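Local coordinates for protein NEQ011 (Nanoarchaeum equitans Kin4-M, PDB 6GQ8) that probably reduces superoxide at a mononuclear iron centre as a superoxide reductase of the neelaredoxin type, at residues E19-V29 with P77-L85. Sequence-based numbering, arbitrary orientation.
Sequences EGELYKITIEV and PKAIVYAKL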
ATOM      1  N   GLU A  19       0.410  26.170  -3.684  1.00 65.70           N
ATOM      2  CA  GLU A  19       0.198  26.411  -5.110  1.00 73.42           C
ATOM      3  C   GLU A  19      -1.303  26.480  -5.372  1.00 71.69           C
ATOM      4  O   GLU A  19      -1.955  25.449  -5.567  1.00 67.50           O
ATOM      5  CB  GLU A  19       0.867  25.324  -5.947  1.00 68.75           C
ATOM      6  CG  GLU A  19       2.381  25.312  -5.825  1.00 71.42           C
ATOM      7  CD  GLU A  19       3.039  24.301  -6.743  1.00 72.48           C
ATOM      8  OE1 GLU A  19       4.208  24.524  -7.126  1.00 73.93           O
ATOM      9  OE2 GLU A  19       2.382  23.297  -7.098  1.00 69.50           O
ATOM     10  N   GLY A  20      -1.846  27.693  -5.387  1.00 75.32           N
ATOM     11  CA  GLY A  20      -3.278  27.848  -5.577  1.00 77.48           C
ATOM     12  C   GLY A  20      -4.048  27.219  -4.435  1.00 74.30           C
ATOM     13  O   GLY A  20      -3.813  27.514  -3.257  1.00 72.16           O
ATOM     14  N   GLU A  21      -4.973  26.323  -4.778  1.00 73.49           N
ATOM     15  CA  GLU A  21      -5.731  25.594  -3.770  1.00 74.94           C
ATOM     16  C   GLU A  21      -4.933  24.464  -3.144  1.00 69.18           C
ATOM     17  O   GLU A  21      -5.340  23.944  -2.100  1.00 71.72           O
ATOM     18  CB  GLU A  21      -6.989  24.982  -4.389  1.00 76.79           C
ATOM     19  CG  GLU A  21      -8.030  25.950  -4.889  1.00 83.60           C
ATOM     20  CD  GLU A  21      -9.209  25.221  -5.499  1.00 85.44           C
ATOM     21  OE1 GLU A  21      -9.759  25.707  -6.509  1.00 90.17           O
ATOM     22  OE2 GLU A  21      -9.565  24.140  -4.987  1.00 81.84           O
ATOM     23  N   LEU A  22      -3.812  24.088  -3.746  1.00 66.31           N
ATOM     24  CA  LEU A  22      -3.091  22.877  -3.390  1.00 58.25           C
ATOM     25  C   LEU A  22      -1.879  23.186  -2.524  1.00 60.16           C
ATOM     26  O   LEU A  22      -1.182  24.183  -2.742  1.00 59.44           O
ATOM     27  CB  LEU A  22      -2.640  22.146  -4.655  1.00 58.17           C
ATOM     28  CG  LEU A  22      -3.750  21.507  -5.490  1.00 59.12           C
ATOM     29  CD1 LEU A  22      -3.175  20.728  -6.661  1.00 59.39           C
ATOM     30  CD2 LEU A  22      -4.614  20.623  -4.619  1.00 61.96           C
ATOM     31  N   TYR A  23      -1.637  22.332  -1.534  1.00 53.92           N
ATOM     32  CA  TYR A  23      -0.350  22.289  -0.855  1.00 53.85           C
ATOM     33  C   TYR A  23       0.538  21.302  -1.600  1.00 51.30           C
ATOM     34  O   TYR A  23       0.167  20.135  -1.772  1.00 48.77           O
ATOM     35  CB  TYR A  23      -0.493  21.880   0.611  1.00 50.62           C
ATOM     36  CG  TYR A  23      -1.070  22.948   1.514  1.00 52.95           C
ATOM     37  CD1 TYR A  23      -0.268  23.970   2.011  1.00 56.18           C
ATOM     38  CD2 TYR A  23      -2.408  22.926   1.887  1.00 53.66           C
ATOM     39  CE1 TYR A  23      -0.788  24.948   2.844  1.00 57.72           C
ATOM     40  CE2 TYR A  23      -2.934  23.898   2.719  1.00 61.13           C
ATOM     41  CZ  TYR A  23      -2.122  24.907   3.193  1.00 62.13           C
ATOM     42  OH  TYR A  23      -2.647  25.875   4.022  1.00 66.49           O
ATOM     43  N   LYS A  24       1.703  21.767  -2.042  1.00 52.03           N
ATOM     44  CA  LYS A  24       2.694  20.903  -2.671  1.00 50.90           C
ATOM     45  C   LYS A  24       3.652  20.445  -1.581  1.00 50.53           C
ATOM     46  O   LYS A  24       4.428  21.246  -1.048  1.00 49.95           O
ATOM     47  CB  LYS A  24       3.425  21.637  -3.792  1.00 54.16           C
ATOM     48  CG  LYS A  24       4.549  20.842  -4.432  1.00 53.76           C
ATOM     49  CD  LYS A  24       5.356  21.704  -5.396  1.00 57.73           C
ATOM     50  CE  LYS A  24       6.496  20.918  -6.023  1.00 57.88           C
ATOM     51  NZ  LYS A  24       7.345  21.772  -6.895  1.00 68.73           N
ATOM     52  N   ILE A  25       3.599  19.160  -1.252  1.00 45.81           N
ATOM     53  CA  ILE A  25       4.246  18.623  -0.064  1.00 43.72           C
ATOM     54  C   ILE A  25       5.330  17.658  -0.522  1.00 46.56           C
ATOM     55  O   ILE A  25       5.032  16.594  -1.080  1.00 41.65           O
ATOM     56  CB  ILE A  25       3.242  17.929   0.865  1.00 41.81           C
ATOM     57  CG1 ILE A  25       2.133  18.908   1.268  1.00 43.38           C
ATOM     58  CG2 ILE A  25       3.939  17.398   2.104  1.00 40.21           C
ATOM     59  CD1 ILE A  25       0.896  18.235   1.833  1.00 42.36           C
ATOM     60  N   THR A  26       6.585  18.033  -0.299  1.00 46.05           N
ATOM     61  CA  THR A  26       7.727  17.188  -0.619  1.00 46.64           C
ATOM     62  C   THR A  26       8.187  16.489   0.652  1.00 45.51           C
ATOM     63  O   THR A  26       8.320  17.125   1.702  1.00 47.57           O
ATOM     64  CB  THR A  26       8.873  18.008  -1.218  1.00 52.17           C
ATOM     65  OG1 THR A  26       8.411  18.722  -2.372  1.00 48.82           O
ATOM     66  CG2 THR A  26      10.029  17.100  -1.623  1.00 48.07           C
ATOM     67  N   ILE A  27       8.417  15.182   0.557  1.00 43.38           N
ATOM     68  CA  ILE A  27       8.924  14.386   1.666  1.00 43.29           C
ATOM     69  C   ILE A  27      10.171  13.667   1.177  1.00 43.44           C
ATOM     70  O   ILE A  27      10.131  12.981   0.150  1.00 41.78           O
ATOM     71  CB  ILE A  27       7.882  13.372   2.179  1.00 40.70           C
ATOM     72  CG1 ILE A  27       6.538  14.057   2.438  1.00 40.48           C
ATOM     73  CG2 ILE A  27       8.371  12.708   3.454  1.00 41.13           C
ATOM     74  CD1 ILE A  27       5.357  13.128   2.311  1.00 37.78           C
ATOM     75  N   GLU A  28      11.277  13.834   1.899  1.00 45.69           N
ATOM     76  CA  GLU A  28      12.531  13.187   1.539  1.00 46.27           C
ATOM     77  C   GLU A  28      13.200  12.651   2.794  1.00 47.41           C
ATOM     78  O   GLU A  28      13.330  13.373   3.787  1.00 49.42           O
ATOM     79  CB  GLU A  28      13.467  14.163   0.811  1.00 49.02           C
ATOM     80  CG  GLU A  28      14.745  13.524   0.283  1.00 51.26           C
ATOM     81  CD  GLU A  28      15.572  14.467  -0.577  1.00 55.16           C
ATOM     82  OE1 GLU A  28      15.251  15.673  -0.631  1.00 56.13           O
ATOM     83  OE2 GLU A  28      16.549  13.999  -1.199  1.00 56.46           O
ATOM     84  N   VAL A  29      13.620  11.389   2.746  1.00 45.89           N
ATOM     85  CA  VAL A  29      14.370  10.763   3.829  1.00 46.94           C
ATOM     86  C   VAL A  29      15.840  10.739   3.433  1.00 49.12           C
ATOM     87  O   VAL A  29      16.183  10.323   2.320  1.00 48.38           O
ATOM     88  CB  VAL A  29      13.855   9.345   4.126  1.00 45.62           C
ATOM     89  CG1 VAL A  29      14.656   8.721   5.262  1.00 45.69           C
ATOM     90  CG2 VAL A  29      12.372   9.378   4.470  1.00 42.41           C
ATOM     91  N   PRO A  77      14.076   7.554  -1.745  1.00 33.07           N
ATOM     92  CA  PRO A  77      13.072   7.882  -0.718  1.00 39.40           C
ATOM     93  C   PRO A  77      12.704   9.363  -0.734  1.00 36.92           C
ATOM     94  O   PRO A  77      12.963  10.109   0.214  1.00 36.26           O
ATOM     95  CB  PRO A  77      13.781   7.463   0.576  1.00 39.94           C
ATOM     96  CG  PRO A  77      15.222   7.654   0.283  1.00 34.37           C
ATOM     97  CD  PRO A  77      15.406   7.298  -1.165  1.00 34.59           C
ATOM     98  N   LYS A  78      12.118   9.802  -1.848  1.00 37.64           N
ATOM     99  CA  LYS A  78      11.686  11.183  -2.020  1.00 37.31           C
ATOM    100  C   LYS A  78      10.410  11.196  -2.848  1.00 34.37           C
ATOM    101  O   LYS A  78      10.330  10.513  -3.873  1.00 38.20           O
ATOM    102  CB  LYS A  78      12.769  12.026  -2.705  1.00 37.63           C
ATOM    103  CG  LYS A  78      12.330  13.445  -3.041  1.00 42.21           C
ATOM    104  CD  LYS A  78      13.437  14.234  -3.726  1.00 46.73           C
ATOM    105  CE  LYS A  78      12.984  15.657  -4.021  1.00 49.29           C
ATOM    106  NZ  LYS A  78      14.079  16.502  -4.574  1.00 55.92           N
ATOM    107  N   ALA A  79       9.421  11.969  -2.410  1.00 32.78           N
ATOM    108  CA  ALA A  79       8.155  12.019  -3.125  1.00 32.29           C
ATOM    109  C   ALA A  79       7.516  13.383  -2.940  1.00 42.47           C
ATOM    110  O   ALA A  79       7.697  14.039  -1.910  1.00 38.39           O
ATOM    111  CB  ALA A  79       7.194  10.922  -2.653  1.00 32.79           C
ATOM    112  N   ILE A  80       6.765  13.802  -3.953  1.00 34.38           N
ATOM    113  CA  ILE A  80       5.972  15.021  -3.905  1.00 37.87           C
ATOM    114  C   ILE A  80       4.517  14.637  -4.131  1.00 37.97           C
ATOM    115  O   ILE A  80       4.198  13.944  -5.104  1.00 36.97           O
ATOM    116  CB  ILE A  80       6.436  16.053  -4.949  1.00 43.54           C
ATOM    117  CG1 ILE A  80       7.938  16.311  -4.818  1.00 44.67           C
ATOM    118  CG2 ILE A  80       5.663  17.358  -4.795  1.00 40.20           C
ATOM    119  CD1 ILE A  80       8.445  17.426  -5.713  1.00 52.41           C
ATOM    120  N   VAL A  81       3.646  15.051  -3.212  1.00 33.99           N
ATOM    121  CA  VAL A  81       2.214  14.832  -3.331  1.00 33.52           C
ATOM    122  C   VAL A  81       1.524  16.183  -3.210  1.00 37.27           C
ATOM    123  O   VAL A  81       2.136  17.191  -2.854  1.00 36.80           O
ATOM    124  CB  VAL A  81       1.662  13.841  -2.282  1.00 33.47           C
ATOM    125  CG1 VAL A  81       2.285  12.458  -2.463  1.00 35.56           C
ATOM    126  CG2 VAL A  81       1.875  14.366  -0.870  1.00 30.97           C
ATOM    127  N   TYR A  82       0.225  16.186  -3.505  1.00 37.79           N
ATOM    128  CA  TYR A  82      -0.570  17.405  -3.595  1.00 37.59           C
ATOM    129  C   TYR A  82      -1.888  17.167  -2.878  1.00 36.81           C
ATOM    130  O   TYR A  82      -2.536  16.140  -3.104  1.00 37.39           O
ATOM    131  CB  TYR A  82      -0.835  17.796  -5.054  1.00 40.04           C
ATOM    132  CG  TYR A  82       0.409  18.059  -5.873  1.00 45.87           C
ATOM    133  CD1 TYR A  82       0.837  19.355  -6.122  1.00 44.07           C
ATOM    134  CD2 TYR A  82       1.151  17.009  -6.402  1.00 46.54           C
ATOM    135  CE1 TYR A  82       1.971  19.601  -6.872  1.00 52.89           C
ATOM    136  CE2 TYR A  82       2.289  17.244  -7.149  1.00 49.27           C
ATOM    137  CZ  TYR A  82       2.693  18.541  -7.383  1.00 52.64           C
ATOM    138  OH  TYR A  82       3.825  18.775  -8.131  1.00 57.79           O
ATOM    139  N   ALA A  83      -2.286  18.106  -2.021  1.00 37.55           N
ATOM    140  CA  ALA A  83      -3.498  17.936  -1.233  1.00 37.13           C
ATOM    141  C   ALA A  83      -4.182  19.275  -1.009  1.00 44.24           C
ATOM    142  O   ALA A  83      -3.530  20.317  -0.910  1.00 46.22           O
ATOM    143  CB  ALA A  83      -3.199  17.284   0.121  1.00 35.17           C
ATOM    144  N   LYS A  84      -5.510  19.223  -0.926  1.00 40.01           N
ATOM    145  CA  LYS A  84      -6.323  20.327  -0.435  1.00 43.51           C
ATOM    146  C   LYS A  84      -6.536  20.117   1.059  1.00 45.33           C
ATOM    147  O   LYS A  84      -7.095  19.094   1.467  1.00 39.62           O
ATOM    148  CB  LYS A  84      -7.666  20.359  -1.161  1.00 47.28           C
ATOM    149  CG  LYS A  84      -7.558  20.518  -2.666  1.00 51.00           C
ATOM    150  CD  LYS A  84      -8.928  20.597  -3.321  1.00 55.78           C
ATOM    151  CE  LYS A  84      -8.811  20.894  -4.807  1.00 60.10           C
ATOM    152  NZ  LYS A  84     -10.144  21.036  -5.451  1.00 68.05           N
ATOM    153  N   LEU A  85      -6.095  21.070   1.874  1.00 41.89           N
ATOM    154  CA  LEU A  85      -6.185  20.948   3.322  1.00 42.24           C
ATOM    155  C   LEU A  85      -6.961  22.128   3.884  1.00 47.79           C
ATOM    156  O   LEU A  85      -6.635  23.283   3.594  1.00 49.39           O
ATOM    157  CB  LEU A  85      -4.797  20.873   3.959  1.00 40.55           C
ATOM    158  CG  LEU A  85      -3.879  19.777   3.417  1.00 38.33           C
ATOM    159  CD1 LEU A  85      -2.498  19.880   4.040  1.00 40.57           C
ATOM    160  CD2 LEU A  85      -4.488  18.407   3.667  1.00 36.47           C
TER
HETATM  161  O   HOH W   1      -5.408  23.632   0.887  1.00 37.55           O
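Strands 22-29 and 78-84 run antiparallel at 153°, their axes 4.6 Å apart at closest, with Y23-A83, I25-V81 and I27-A79 as hydrogen-bonded pairs. The nearly straight bond from V29 N to P77 O (2.9 Å) carries the pairing on to the corner at P77. Between these pairs, CA-H...O contacts fill in, such as K78 CA to I27 O at 3.2 Å.

K24, T26, E28, K78, I80 and Y82 share one face. The extended K24 chain lies alongside the Y82 ring and points the same way; with K24 CG anti to the backbone N (chi1 176°), that CG sits 3.7 Å from I80 CG2. E19 OE2 lies at the edge of the Y82 ring, in its plane, 3.7 Å from Y82 CE1. I80 CG1 packs against T26 OG1. E28 lays its carboxylate carbon CD 3.8 Å from K78 CD, while E28 OE1 and K78 NZ remain beyond salt-bridge range; an alanine here would probably leave the K78 aliphatic chain less covered and its ammonium without this nearby opposite charge. K78 also makes a cation-pi contact with Y82 of the second subunit.

On the reverse face, Y23 CD2 meets L85 CD1 (3.7 Å), and I25, I27, A79 and V81 turn inward, V81 onto L48 and A61. Near the type II' turn E19-L22, a salt bridge joins E21 OE2 to K84 NZ (3.2 Å), its hydrogen bond weak, and a water links E21 O to L85 N.

This pairing of central strand 22-29 with strand 74-84, outermost within its own chain, belongs to the three-stranded sheet of an immunoglobulin-like beta-sandwich; the second subunit extends that sheet, and V29 ends beside the iron ligands H10 and H35.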